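Local coordinates for protein putative type 11 methyltransferase (PDB 3I9F) that probably transfers methyl groups from S-adenosylmethionine to a substrate and binds zinc ions, at residues N83-H86 against D90-H93; H93-V98 against G135-F140; D112-N117 against R145-P150. All blocks are in the same frame, centred on the assembly; numbering follows the deposited sequence.

Contact 1: residues N83-H86 against D90-H93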
ATOM      1  N   ASN B  83       5.758  -3.154  21.328  1.00 34.74           N
ATOM      2  CA  ASN B  83       6.880  -2.340  21.838  1.00 35.51           C
ATOM      3  C   ASN B  83       7.156  -1.144  21.007  1.00 35.21           C
ATOM      4  O   ASN B  83       8.301  -0.766  20.880  1.00 37.42           O
ATOM      5  CB  ASN B  83       8.141  -3.173  21.944  1.00 35.26           C
ATOM      6  CG  ASN B  83       7.894  -4.453  22.715  1.00 38.05           C
ATOM      7  OD1 ASN B  83       7.454  -4.420  23.888  1.00 43.16           O
ATOM      8  ND2 ASN B  83       8.083  -5.571  22.058  1.00 37.21           N
ATOM      9  N   SER B  84       6.123  -0.570  20.411  1.00 34.08           N
ATOM     10  CA  SER B  84       6.339   0.440  19.387  1.00 33.57           C
ATOM     11  C   SER B  84       5.596   1.748  19.639  1.00 33.00           C
ATOM     12  O   SER B  84       6.024   2.745  19.147  1.00 34.35           O
ATOM     13  CB  SER B  84       6.005  -0.101  17.990  1.00 32.81           C
ATOM     14  OG  SER B  84       4.637  -0.446  17.898  1.00 32.83           O
ATOM     15  N   PHE B  85       4.491   1.753  20.369  1.00 32.42           N
ATOM     16  CA  PHE B  85       3.730   2.975  20.542  1.00 32.10           C
ATOM     17  C   PHE B  85       4.471   4.015  21.354  1.00 32.67           C
ATOM     18  O   PHE B  85       4.428   5.190  21.043  1.00 32.31           O
ATOM     19  CB  PHE B  85       2.389   2.691  21.194  1.00 31.89           C
ATOM     20  CG  PHE B  85       1.457   3.850  21.207  1.00 29.00           C
ATOM     21  CD1 PHE B  85       0.784   4.222  20.058  1.00 28.71           C
ATOM     22  CD2 PHE B  85       1.222   4.555  22.379  1.00 28.92           C
ATOM     23  CE1 PHE B  85      -0.101   5.275  20.063  1.00 28.38           C
ATOM     24  CE2 PHE B  85       0.333   5.632  22.408  1.00 27.35           C
ATOM     25  CZ  PHE B  85      -0.314   6.002  21.241  1.00 29.55           C
ATOM     26  N   HIS B  86       5.148   3.585  22.400  1.00 33.64           N
ATOM     27  CA  HIS B  86       5.716   4.519  23.338  1.00 34.19           C
ATOM     28  C   HIS B  86       6.691   5.494  22.725  1.00 34.92           C
ATOM     29  O   HIS B  86       6.757   6.637  23.153  1.00 36.40           O
ATOM     30  CB  HIS B  86       6.332   3.821  24.544  1.00 34.74           C
ATOM     31  CG  HIS B  86       7.483   2.931  24.226  1.00 34.43           C
ATOM     32  ND1 HIS B  86       7.362   1.559  24.181  1.00 32.73           N
ATOM     33  CD2 HIS B  86       8.786   3.207  23.974  1.00 34.24           C
ATOM     34  CE1 HIS B  86       8.538   1.030  23.893  1.00 33.37           C
ATOM     35  NE2 HIS B  86       9.420   2.006  23.763  1.00 33.90           N
ATOM     36  N   ASP B  90       3.782  11.547  16.510  1.00 28.93           N
ATOM     37  CA  ASP B  90       2.427  11.933  16.304  1.00 28.23           C
ATOM     38  C   ASP B  90       1.366  10.962  16.906  1.00 27.92           C
ATOM     39  O   ASP B  90       0.526  10.396  16.238  1.00 29.13           O
ATOM     40  CB  ASP B  90       2.252  12.134  14.819  1.00 27.76           C
ATOM     41  CG  ASP B  90       3.235  13.152  14.273  1.00 28.95           C
ATOM     42  OD1 ASP B  90       3.523  14.171  14.936  1.00 28.82           O
ATOM     43  OD2 ASP B  90       3.776  12.945  13.179  1.00 32.23           O
ATOM     44  N   LYS B  91       1.413  10.784  18.190  1.00 26.65           N
ATOM     45  CA  LYS B  91       0.571   9.830  18.817  1.00 26.18           C
ATOM     46  C   LYS B  91      -0.913  10.119  18.567  1.00 27.14           C
ATOM     47  O   LYS B  91      -1.646   9.157  18.301  1.00 26.19           O
ATOM     48  CB  LYS B  91       0.920   9.694  20.286  1.00 25.53           C
ATOM     49  CG  LYS B  91       2.291   9.046  20.532  1.00 23.33           C
ATOM     50  CD  LYS B  91       2.566   8.973  22.027  1.00 27.38           C
ATOM     51  CE  LYS B  91       3.848   8.270  22.457  1.00 28.96           C
ATOM     52  NZ  LYS B  91       5.057   8.674  21.661  1.00 30.72           N
ATOM     53  N   GLN B  92      -1.333  11.404  18.532  1.00 27.28           N
ATOM     54  CA  GLN B  92      -2.745  11.699  18.275  0.50 27.69           C
ATOM     55  C   GLN B  92      -3.107  11.381  16.821  1.00 27.94           C
ATOM     56  O   GLN B  92      -4.226  10.925  16.549  1.00 28.23           O
ATOM     57  CB  GLN B  92      -3.133  13.136  18.633  0.50 27.54           C
ATOM     58  CG  GLN B  92      -3.099  13.464  20.105  0.50 28.35           C
ATOM     59  CD  GLN B  92      -4.293  12.951  20.896  0.50 30.67           C
ATOM     60  OE1 GLN B  92      -5.058  12.093  20.436  0.50 30.63           O
ATOM     61  NE2 GLN B  92      -4.464  13.490  22.111  0.50 31.53           N
ATOM     62  N   HIS B  93      -2.178  11.597  15.887  1.00 28.54           N
ATOM     63  CA  HIS B  93      -2.403  11.193  14.488  1.00 28.94           C
ATOM     64  C   HIS B  93      -2.524   9.662  14.382  1.00 29.09           C
ATOM     65  O   HIS B  93      -3.334   9.155  13.596  1.00 29.24           O
ATOM     66  CB  HIS B  93      -1.261  11.675  13.611  1.00 28.95           C
ATOM     67  CG  HIS B  93      -1.225  11.076  12.241  1.00 30.71           C
ATOM     68  ND1 HIS B  93      -2.036  11.508  11.205  1.00 32.56           N
ATOM     69  CD2 HIS B  93      -0.419  10.114  11.717  1.00 33.71           C
ATOM     70  CE1 HIS B  93      -1.723  10.840  10.104  1.00 33.98           C
ATOM     71  NE2 HIS B  93      -0.732   9.999  10.383  1.00 32.38           N
TER

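Contact 2: residues H93-V98 against G135-F140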
ATOM      1  N   HIS B  93      -2.178  11.597  15.887  1.00 28.54           N
ATOM      2  CA  HIS B  93      -2.403  11.193  14.488  1.00 28.94           C
ATOM      3  C   HIS B  93      -2.524   9.662  14.382  1.00 29.09           C
ATOM      4  O   HIS B  93      -3.334   9.155  13.596  1.00 29.24           O
ATOM      5  CB  HIS B  93      -1.261  11.675  13.611  1.00 28.95           C
ATOM      6  CG  HIS B  93      -1.225  11.076  12.241  1.00 30.71           C
ATOM      7  ND1 HIS B  93      -2.036  11.508  11.205  1.00 32.56           N
ATOM      8  CD2 HIS B  93      -0.419  10.114  11.717  1.00 33.71           C
ATOM      9  CE1 HIS B  93      -1.723  10.840  10.104  1.00 33.98           C
ATOM     10  NE2 HIS B  93      -0.732   9.999  10.383  1.00 32.38           N
ATOM     11  N   VAL B  94      -1.713   8.940  15.166  1.00 28.31           N
ATOM     12  CA  VAL B  94      -1.783   7.493  15.175  1.00 28.18           C
ATOM     13  C   VAL B  94      -3.156   6.962  15.683  1.00 29.70           C
ATOM     14  O   VAL B  94      -3.773   6.156  15.029  1.00 30.02           O
ATOM     15  CB  VAL B  94      -0.647   6.911  16.018  1.00 28.60           C
ATOM     16  CG1 VAL B  94      -0.937   5.430  16.401  1.00 24.54           C
ATOM     17  CG2 VAL B  94       0.683   7.124  15.299  1.00 21.00           C
ATOM     18  N   ILE B  95      -3.628   7.425  16.837  1.00 30.97           N
ATOM     19  CA  ILE B  95      -4.951   7.072  17.346  1.00 31.38           C
ATOM     20  C   ILE B  95      -6.041   7.401  16.362  1.00 31.93           C
ATOM     21  O   ILE B  95      -6.904   6.596  16.093  1.00 33.11           O
ATOM     22  CB  ILE B  95      -5.295   7.845  18.609  1.00 31.29           C
ATOM     23  CG1 ILE B  95      -4.286   7.545  19.713  1.00 32.60           C
ATOM     24  CG2 ILE B  95      -6.694   7.531  19.028  1.00 29.69           C
ATOM     25  CD1 ILE B  95      -3.837   6.117  19.811  1.00 30.99           C
ATOM     26  N   SER B  96      -6.006   8.598  15.818  1.00 31.93           N
ATOM     27  CA  SER B  96      -6.928   8.944  14.760  1.00 31.64           C
ATOM     28  C   SER B  96      -6.968   7.970  13.538  1.00 31.12           C
ATOM     29  O   SER B  96      -8.028   7.663  13.012  1.00 30.48           O
ATOM     30  CB  SER B  96      -6.590  10.338  14.304  1.00 31.35           C
ATOM     31  OG  SER B  96      -7.517  10.701  13.331  1.00 33.81           O
ATOM     32  N   GLU B  97      -5.810   7.514  13.080  1.00 31.12           N
ATOM     33  CA  GLU B  97      -5.727   6.577  11.970  1.00 31.12           C
ATOM     34  C   GLU B  97      -6.139   5.168  12.362  1.00 30.71           C
ATOM     35  O   GLU B  97      -6.734   4.436  11.570  1.00 29.48           O
ATOM     36  CB  GLU B  97      -4.317   6.536  11.436  1.00 31.25           C
ATOM     37  CG  GLU B  97      -3.916   7.767  10.595  1.00 34.86           C
ATOM     38  CD  GLU B  97      -4.749   7.946   9.370  1.00 36.42           C
ATOM     39  OE1 GLU B  97      -4.422   7.345   8.341  1.00 39.34           O
ATOM     40  OE2 GLU B  97      -5.749   8.702   9.429  1.00 43.00           O
ATOM     41  N   VAL B  98      -5.762   4.773  13.569  1.00 30.88           N
ATOM     42  CA  VAL B  98      -6.235   3.549  14.151  1.00 31.23           C
ATOM     43  C   VAL B  98      -7.775   3.558  14.109  1.00 32.19           C
ATOM     44  O   VAL B  98      -8.376   2.618  13.638  1.00 32.42           O
ATOM     45  CB  VAL B  98      -5.747   3.377  15.630  1.00 31.40           C
ATOM     46  CG1 VAL B  98      -6.702   2.447  16.378  1.00 30.27           C
ATOM     47  CG2 VAL B  98      -4.256   2.889  15.691  1.00 30.01           C
ATOM     48  N   GLY B 135      -5.124   6.245  28.377  1.00 37.20           N
ATOM     49  CA  GLY B 135      -5.210   7.667  28.124  1.00 36.44           C
ATOM     50  C   GLY B 135      -5.203   7.966  26.633  1.00 36.54           C
ATOM     51  O   GLY B 135      -5.963   8.792  26.186  1.00 37.17           O
ATOM     52  N   TRP B 136      -4.373   7.276  25.855  1.00 36.34           N
ATOM     53  CA  TRP B 136      -4.347   7.457  24.393  1.00 36.29           C
ATOM     54  C   TRP B 136      -5.475   6.725  23.652  1.00 37.43           C
ATOM     55  O   TRP B 136      -6.095   7.243  22.691  1.00 36.47           O
ATOM     56  CB  TRP B 136      -3.016   6.959  23.824  1.00 35.24           C
ATOM     57  CG  TRP B 136      -1.910   7.749  24.299  1.00 33.76           C
ATOM     58  CD1 TRP B 136      -1.045   7.437  25.311  1.00 34.03           C
ATOM     59  CD2 TRP B 136      -1.531   9.021  23.831  1.00 31.63           C
ATOM     60  NE1 TRP B 136      -0.160   8.446  25.498  1.00 31.47           N
ATOM     61  CE2 TRP B 136      -0.435   9.438  24.600  1.00 32.29           C
ATOM     62  CE3 TRP B 136      -2.037   9.875  22.852  1.00 33.67           C
ATOM     63  CZ2 TRP B 136       0.208  10.668  24.395  1.00 32.12           C
ATOM     64  CZ3 TRP B 136      -1.403  11.092  22.649  1.00 33.71           C
ATOM     65  CH2 TRP B 136      -0.299  11.481  23.436  1.00 31.69           C
ATOM     66  N   PHE B 137      -5.693   5.486  24.067  1.00 38.42           N
ATOM     67  CA  PHE B 137      -6.690   4.656  23.461  1.00 39.33           C
ATOM     68  C   PHE B 137      -7.968   4.798  24.257  1.00 41.37           C
ATOM     69  O   PHE B 137      -8.552   3.810  24.670  1.00 41.66           O
ATOM     70  CB  PHE B 137      -6.200   3.221  23.442  1.00 38.89           C
ATOM     71  CG  PHE B 137      -5.085   2.974  22.457  1.00 37.70           C
ATOM     72  CD1 PHE B 137      -5.362   2.492  21.194  1.00 37.76           C
ATOM     73  CD2 PHE B 137      -3.764   3.229  22.790  1.00 36.17           C
ATOM     74  CE1 PHE B 137      -4.359   2.271  20.288  1.00 36.53           C
ATOM     75  CE2 PHE B 137      -2.767   3.001  21.905  1.00 33.73           C
ATOM     76  CZ  PHE B 137      -3.058   2.525  20.646  1.00 36.73           C
ATOM     77  N   SER B 138      -8.416   6.043  24.424  1.00 43.66           N
ATOM     78  CA  SER B 138      -9.534   6.388  25.313  1.00 45.33           C
ATOM     79  C   SER B 138     -10.947   6.091  24.784  1.00 46.01           C
ATOM     80  O   SER B 138     -11.909   6.234  25.548  1.00 46.40           O
ATOM     81  CB  SER B 138      -9.470   7.877  25.602  1.00 46.06           C
ATOM     82  OG  SER B 138      -9.583   8.572  24.357  1.00 47.73           O
ATOM     83  N   ASN B 139     -11.073   5.734  23.502  1.00 46.37           N
ATOM     84  CA  ASN B 139     -12.340   5.255  22.938  1.00 47.58           C
ATOM     85  C   ASN B 139     -12.359   3.721  22.904  1.00 47.41           C
ATOM     86  O   ASN B 139     -13.052   3.106  22.076  1.00 46.87           O
ATOM     87  CB  ASN B 139     -12.540   5.783  21.515  1.00 48.03           C
ATOM     88  CG  ASN B 139     -12.351   7.292  21.413  1.00 51.58           C
ATOM     89  OD1 ASN B 139     -11.294   7.792  20.922  1.00 57.68           O
ATOM     90  ND2 ASN B 139     -13.344   8.037  21.895  1.00 52.01           N
ATOM     91  N   PHE B 140     -11.553   3.104  23.771  1.00 47.04           N
ATOM     92  CA  PHE B 140     -11.400   1.654  23.769  1.00 46.59           C
ATOM     93  C   PHE B 140     -11.424   1.148  25.177  1.00 46.44           C
ATOM     94  O   PHE B 140     -11.097   1.865  26.109  1.00 46.26           O
ATOM     95  CB  PHE B 140     -10.076   1.241  23.124  1.00 46.61           C
ATOM     96  CG  PHE B 140      -9.953   1.635  21.682  1.00 45.71           C
ATOM     97  CD1 PHE B 140     -10.161   0.717  20.687  1.00 43.86           C
ATOM     98  CD2 PHE B 140      -9.610   2.935  21.331  1.00 44.10           C
ATOM     99  CE1 PHE B 140     -10.064   1.100  19.370  1.00 43.92           C
ATOM    100  CE2 PHE B 140      -9.526   3.316  20.028  1.00 42.13           C
ATOM    101  CZ  PHE B 140      -9.745   2.410  19.049  1.00 43.50           C
TER

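Contact 3: residues D112-N117 against R145-P150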
ATOM      1  N   ASP B 112       3.907  -4.204  25.355  1.00 39.57           N
ATOM      2  CA  ASP B 112       4.950  -3.276  25.700  1.00 39.40           C
ATOM      3  C   ASP B 112       5.568  -3.681  27.012  1.00 39.25           C
ATOM      4  O   ASP B 112       4.997  -4.488  27.752  1.00 39.01           O
ATOM      5  CB  ASP B 112       4.413  -1.836  25.822  1.00 39.40           C
ATOM      6  CG  ASP B 112       5.443  -0.779  25.389  1.00 40.00           C
ATOM      7  OD1 ASP B 112       6.627  -1.142  25.179  1.00 41.36           O
ATOM      8  OD2 ASP B 112       5.072   0.416  25.220  1.00 40.32           O
ATOM      9  N   TRP B 113       6.718  -3.065  27.284  1.00 39.06           N
ATOM     10  CA  TRP B 113       7.518  -3.277  28.464  1.00 39.67           C
ATOM     11  C   TRP B 113       6.868  -2.778  29.736  1.00 40.94           C
ATOM     12  O   TRP B 113       6.225  -1.758  29.716  1.00 41.74           O
ATOM     13  CB  TRP B 113       8.834  -2.553  28.290  1.00 39.23           C
ATOM     14  CG  TRP B 113       9.720  -3.137  27.246  1.00 39.45           C
ATOM     15  CD1 TRP B 113       9.758  -2.803  25.933  1.00 39.44           C
ATOM     16  CD2 TRP B 113      10.697  -4.165  27.427  1.00 38.14           C
ATOM     17  NE1 TRP B 113      10.715  -3.547  25.277  1.00 39.63           N
ATOM     18  CE2 TRP B 113      11.305  -4.395  26.167  1.00 39.30           C
ATOM     19  CE3 TRP B 113      11.146  -4.884  28.530  1.00 38.26           C
ATOM     20  CZ2 TRP B 113      12.342  -5.313  25.984  1.00 38.67           C
ATOM     21  CZ3 TRP B 113      12.176  -5.822  28.349  1.00 37.91           C
ATOM     22  CH2 TRP B 113      12.752  -6.029  27.089  1.00 39.56           C
ATOM     23  N   ARG B 114       7.034  -3.474  30.854  1.00 42.57           N
ATOM     24  CA  ARG B 114       6.423  -2.981  32.088  1.00 44.25           C
ATOM     25  C   ARG B 114       7.167  -1.707  32.496  1.00 44.09           C
ATOM     26  O   ARG B 114       8.351  -1.555  32.216  1.00 42.94           O
ATOM     27  CB  ARG B 114       6.449  -3.998  33.219  1.00 44.76           C
ATOM     28  CG  ARG B 114       5.847  -5.333  32.869  1.00 49.85           C
ATOM     29  CD  ARG B 114       5.737  -6.227  34.094  1.00 55.85           C
ATOM     30  NE  ARG B 114       5.787  -7.660  33.773  1.00 61.64           N
ATOM     31  CZ  ARG B 114       4.729  -8.447  33.483  1.00 65.79           C
ATOM     32  NH1 ARG B 114       3.471  -7.962  33.429  1.00 66.13           N
ATOM     33  NH2 ARG B 114       4.929  -9.754  33.235  1.00 65.91           N
ATOM     34  N   LYS B 115       6.445  -0.827  33.175  1.00 44.42           N
ATOM     35  CA  LYS B 115       6.940   0.459  33.597  1.00 45.17           C
ATOM     36  C   LYS B 115       7.595   0.336  34.977  1.00 46.14           C
ATOM     37  O   LYS B 115       7.135   0.905  35.959  1.00 45.32           O
ATOM     38  CB  LYS B 115       5.761   1.434  33.615  1.00 45.03           C
ATOM     39  CG  LYS B 115       6.126   2.917  33.720  1.00 44.67           C
ATOM     40  CD  LYS B 115       4.860   3.745  33.885  1.00 44.26           C
ATOM     41  CE  LYS B 115       5.020   5.198  33.492  1.00 44.76           C
ATOM     42  NZ  LYS B 115       3.771   5.988  33.846  1.00 45.71           N
ATOM     43  N   GLU B 116       8.656  -0.456  35.024  1.00 48.30           N
ATOM     44  CA  GLU B 116       9.501  -0.638  36.205  1.00 50.29           C
ATOM     45  C   GLU B 116      10.882  -0.900  35.677  1.00 50.91           C
ATOM     46  O   GLU B 116      11.047  -1.078  34.476  1.00 50.36           O
ATOM     47  CB  GLU B 116       9.041  -1.792  37.106  1.00 50.69           C
ATOM     48  CG  GLU B 116       8.545  -3.053  36.384  1.00 54.92           C
ATOM     49  CD  GLU B 116       8.104  -4.187  37.367  1.00 60.40           C
ATOM     50  OE1 GLU B 116       6.942  -4.691  37.242  1.00 60.33           O
ATOM     51  OE2 GLU B 116       8.932  -4.563  38.261  1.00 63.18           O
ATOM     52  N   ASN B 117      11.895  -0.906  36.544  1.00 52.23           N
ATOM     53  CA  ASN B 117      13.240  -1.142  36.034  1.00 53.15           C
ATOM     54  C   ASN B 117      13.498  -2.628  35.970  1.00 51.64           C
ATOM     55  O   ASN B 117      13.701  -3.263  36.981  1.00 52.49           O
ATOM     56  CB  ASN B 117      14.331  -0.430  36.833  1.00 54.29           C
ATOM     57  CG  ASN B 117      15.685  -0.420  36.070  1.00 59.49           C
ATOM     58  OD1 ASN B 117      15.802  -0.968  34.933  1.00 61.92           O
ATOM     59  ND2 ASN B 117      16.706   0.212  36.683  1.00 63.07           N
ATOM     60  N   ARG B 145      -6.345  -9.422  29.109  1.00 53.87           N
ATOM     61  CA  ARG B 145      -4.947  -9.140  29.476  1.00 53.36           C
ATOM     62  C   ARG B 145      -4.107 -10.387  29.416  1.00 53.65           C
ATOM     63  O   ARG B 145      -4.607 -11.469  29.625  1.00 55.14           O
ATOM     64  CB  ARG B 145      -4.850  -8.624  30.881  1.00 52.75           C
ATOM     65  CG  ARG B 145      -5.625  -7.410  31.124  1.00 51.86           C
ATOM     66  CD  ARG B 145      -5.166  -6.790  32.401  1.00 50.56           C
ATOM     67  NE  ARG B 145      -5.832  -5.519  32.617  1.00 50.60           N
ATOM     68  CZ  ARG B 145      -7.101  -5.386  32.974  1.00 53.21           C
ATOM     69  NH1 ARG B 145      -7.870  -6.457  33.170  1.00 53.75           N
ATOM     70  NH2 ARG B 145      -7.612  -4.168  33.136  1.00 53.66           N
ATOM     71  N   PHE B 146      -2.821 -10.238  29.158  1.00 54.08           N
ATOM     72  CA  PHE B 146      -1.907 -11.376  29.084  1.00 54.03           C
ATOM     73  C   PHE B 146      -0.459 -10.928  29.327  1.00 54.49           C
ATOM     74  O   PHE B 146      -0.149  -9.750  29.224  1.00 54.33           O
ATOM     75  CB  PHE B 146      -2.073 -12.135  27.764  1.00 53.71           C
ATOM     76  CG  PHE B 146      -1.638 -11.373  26.552  1.00 53.89           C
ATOM     77  CD1 PHE B 146      -0.440 -11.703  25.893  1.00 53.92           C
ATOM     78  CD2 PHE B 146      -2.412 -10.333  26.049  1.00 52.45           C
ATOM     79  CE1 PHE B 146      -0.026 -10.998  24.757  1.00 52.36           C
ATOM     80  CE2 PHE B 146      -2.005  -9.626  24.905  1.00 51.97           C
ATOM     81  CZ  PHE B 146      -0.812  -9.953  24.266  1.00 50.76           C
ATOM     82  N   ASN B 147       0.399 -11.878  29.698  1.00 55.11           N
ATOM     83  CA  ASN B 147       1.782 -11.607  30.050  1.00 55.44           C
ATOM     84  C   ASN B 147       2.706 -12.347  29.104  1.00 54.74           C
ATOM     85  O   ASN B 147       3.161 -13.444  29.412  1.00 54.92           O
ATOM     86  CB  ASN B 147       2.072 -12.014  31.502  1.00 55.74           C
ATOM     87  CG  ASN B 147       1.267 -11.187  32.527  1.00 58.60           C
ATOM     88  OD1 ASN B 147       1.166  -9.937  32.434  1.00 59.76           O
ATOM     89  ND2 ASN B 147       0.709 -11.887  33.530  1.00 59.96           N
ATOM     90  N   PRO B 148       3.021 -11.727  27.960  1.00 54.07           N
ATOM     91  CA  PRO B 148       3.906 -12.309  26.935  1.00 53.39           C
ATOM     92  C   PRO B 148       5.212 -12.804  27.497  1.00 52.75           C
ATOM     93  O   PRO B 148       5.708 -13.851  27.077  1.00 53.11           O
ATOM     94  CB  PRO B 148       4.212 -11.118  26.003  1.00 53.48           C
ATOM     95  CG  PRO B 148       3.192 -10.130  26.268  1.00 53.57           C
ATOM     96  CD  PRO B 148       2.707 -10.317  27.672  1.00 53.76           C
ATOM     97  N   THR B 149       5.794 -12.002  28.393  1.00 51.84           N
ATOM     98  CA  THR B 149       7.025 -12.338  29.074  1.00 50.88           C
ATOM     99  C   THR B 149       6.929 -11.781  30.490  1.00 50.62           C
ATOM    100  O   THR B 149       5.934 -11.178  30.841  1.00 50.62           O
ATOM    101  CB  THR B 149       8.268 -11.773  28.356  1.00 50.57           C
ATOM    102  OG1 THR B 149       8.639 -10.519  28.947  1.00 50.97           O
ATOM    103  CG2 THR B 149       8.039 -11.618  26.891  1.00 49.26           C
ATOM    104  N   PRO B 150       7.953 -12.002  31.316  1.00 50.64           N
ATOM    105  CA  PRO B 150       7.872 -11.502  32.695  1.00 50.74           C
ATOM    106  C   PRO B 150       8.275 -10.032  32.817  1.00 50.76           C
ATOM    107  O   PRO B 150       8.203  -9.454  33.920  1.00 50.68           O
ATOM    108  CB  PRO B 150       8.865 -12.386  33.473  1.00 50.96           C
ATOM    109  CG  PRO B 150       9.705 -13.125  32.401  1.00 51.78           C
ATOM    110  CD  PRO B 150       9.205 -12.741  31.038  1.00 50.82           C
TER

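Contact 1: residues N83-H86 against D90-H93
Phe85 is the first residue of 83-86 to meet the helix start, and it does so with the far end of its ring. Its CG lies anti to the backbone N (chi1 -171°), which carries CZ and CE2 to the aliphatic part of Lys91: Phe85 CZ stands 4.0 Å from Lys91 CB, and Phe85 CE2 is equally far from Lys91 CD. A flat apolar ring suits this buried place, because it also meets the rings of Phe81, Trp136 and Phe137. The contact lies in the loop that joins strand 76-82, the fourth strand along the chain of the Rossmann-like methyltransferase sheet, to helix 91-101, the two forming a beta-alpha unit. The backbone of Phe85 takes part as well, its O lying 3.4 Å from Lys91 CE. Next comes His86, which contributes its carbonyl rather than its ring. Lys91 runs extended from CB to CE and bends at the last torsion (chi4 46°), bringing NZ to a hydrogen bond of 3.0 Å with His86 O. The ammonium stands well above the carbonyl plane, 65° out of it, so no lone pair is met squarely. Lys91 NZ also donates to Met88 O, and the one amine thus ties together two carbonyls of the loop that precedes its own helix. Lysine fits here because its methylenes can lie along Phe85 while its charged end reaches the backbone oxygens. The His86 imidazole is turned to another task, its ND1 bonding to Asp112 OD2.

Contact 2: residues H93-V98 against G135-F140
Helix 91-101 packs against the end of helix 130-136 and the turn that follows it, where Ile95 and Val98, one helical turn apart, meet Trp136, Phe137 and Phe140. Ile95 makes the larger share of the contact. Its CG1 is anti to the carbonyl carbon (chi1 -60°), and from there CD1 is laid over the Phe137 ring. This is a CH-pi contact: Ile95 CD1 lies 3.8 Å from the centroid of the Phe137 ring and only 12° off its normal, with all six ring carbons at similar distances, as expected of a methyl over the centre. A branched aliphatic chain with a terminal methyl can cover an aromatic face in this way while its other carbons meet the backbone. Ile95 CG1 is 3.5 Å from Trp136 O, and Ile95 CD1 also reaches Trp136 CB at 4.2 Å.

In the Rossmann-like methyltransferase fold, helix 91-101 connects strand 76-82 to strand 106-113 and lies against one side of the sheet. The present contact joins it to the later helix 130-136 and to the start of strand 140-146, the outermost strand at that edge of the sheet within this chain. Phe137 is the first residue to leave the helix and the centre of an inverse gamma turn; the type I beta turn from Phe137 to Phe140 then leads into that strand. Further along the helix, the bond from CA to CB of Val98 points toward this turn, and Val98 CG1 approaches Phe140 CZ to 4.0 Å, oblique to the ring. Val108 of strand 106-113 touches Val98, Phe137 and Phe140 alike, whereas Ile79 and Phe81 of the neighbouring strand touch Val98.

Contact 3: residues D112-N117 against R145-P150
Arg114 reaches across to Asn147, Thr149 and Pro150 with its whole guanidinium group. From CB, which points toward 145-150, the chain sets CG anti to the carbonyl carbon (chi1 -54°) and runs extended as far as NE. Arg114 CD comes within 4.1 Å of Pro150 O, and the next atom makes the first bond: Arg114 NE donates to Pro150 O at 3.0 Å, with a fairly straight N-H...O angle of 163°. The oxygen lies almost in the guanidinium plane, although NE itself stands well above the plane of the proline carbonyl.

In the methyltransferase sheet, Arg114 follows the end of the interior strand 106-113, while its partners follow the end of the outermost strand 140-146. Strand 152-159 lies between the two, so the arginine reaches past the start of that middle strand, and the Arg114 backbone hydrogen-bonds with that of Tyr151.

At the tip the two nitrogens part. Arg114 NH1 donates to Asn147 OD1 at 3.2 Å, nearly straight, again from the guanidinium edge; the amide plane is turned 66° from that of the arginine, and the two side chains cross at about a right angle. Arg114 NH2 lies 3.0 Å from Thr149 O, but the angle is too poor for a hydrogen bond. Arginine offers several in-plane N-H groups on a long arm, which suits a backbone acceptor and a side-chain acceptor set at different points round its edge. A leucine here would probably leave Pro150 O and Asn147 OD1 without these donors and the loop less firmly tied to the strand end. Thr149 turns its own hydroxyl to His152 and the Tyr151 backbone.

How the contacts relate
Contacts 1 and 2 are neighbours, their centres 9 Å apart, and share helix 91-101. Phe85 links them directly: its CE2 lies 3.6 Å from Trp136 CG and its CZ 3.8 Å from Ile95 CD1, while Lys91 CB packs on Trp136 CZ3. Contact 3 is farther off, 18 Å from contact 1 and 21 Å from contact 2 between centres, yet the bond between His86 and Asp112 joins it to contact 1. Contacts 2 and 3 do not touch. The Lys91 side chain is about 9 Å from a zinc ion, and that of Phe140 about 11 Å from a bound zinc; contact 3 lies away from the known metal sites.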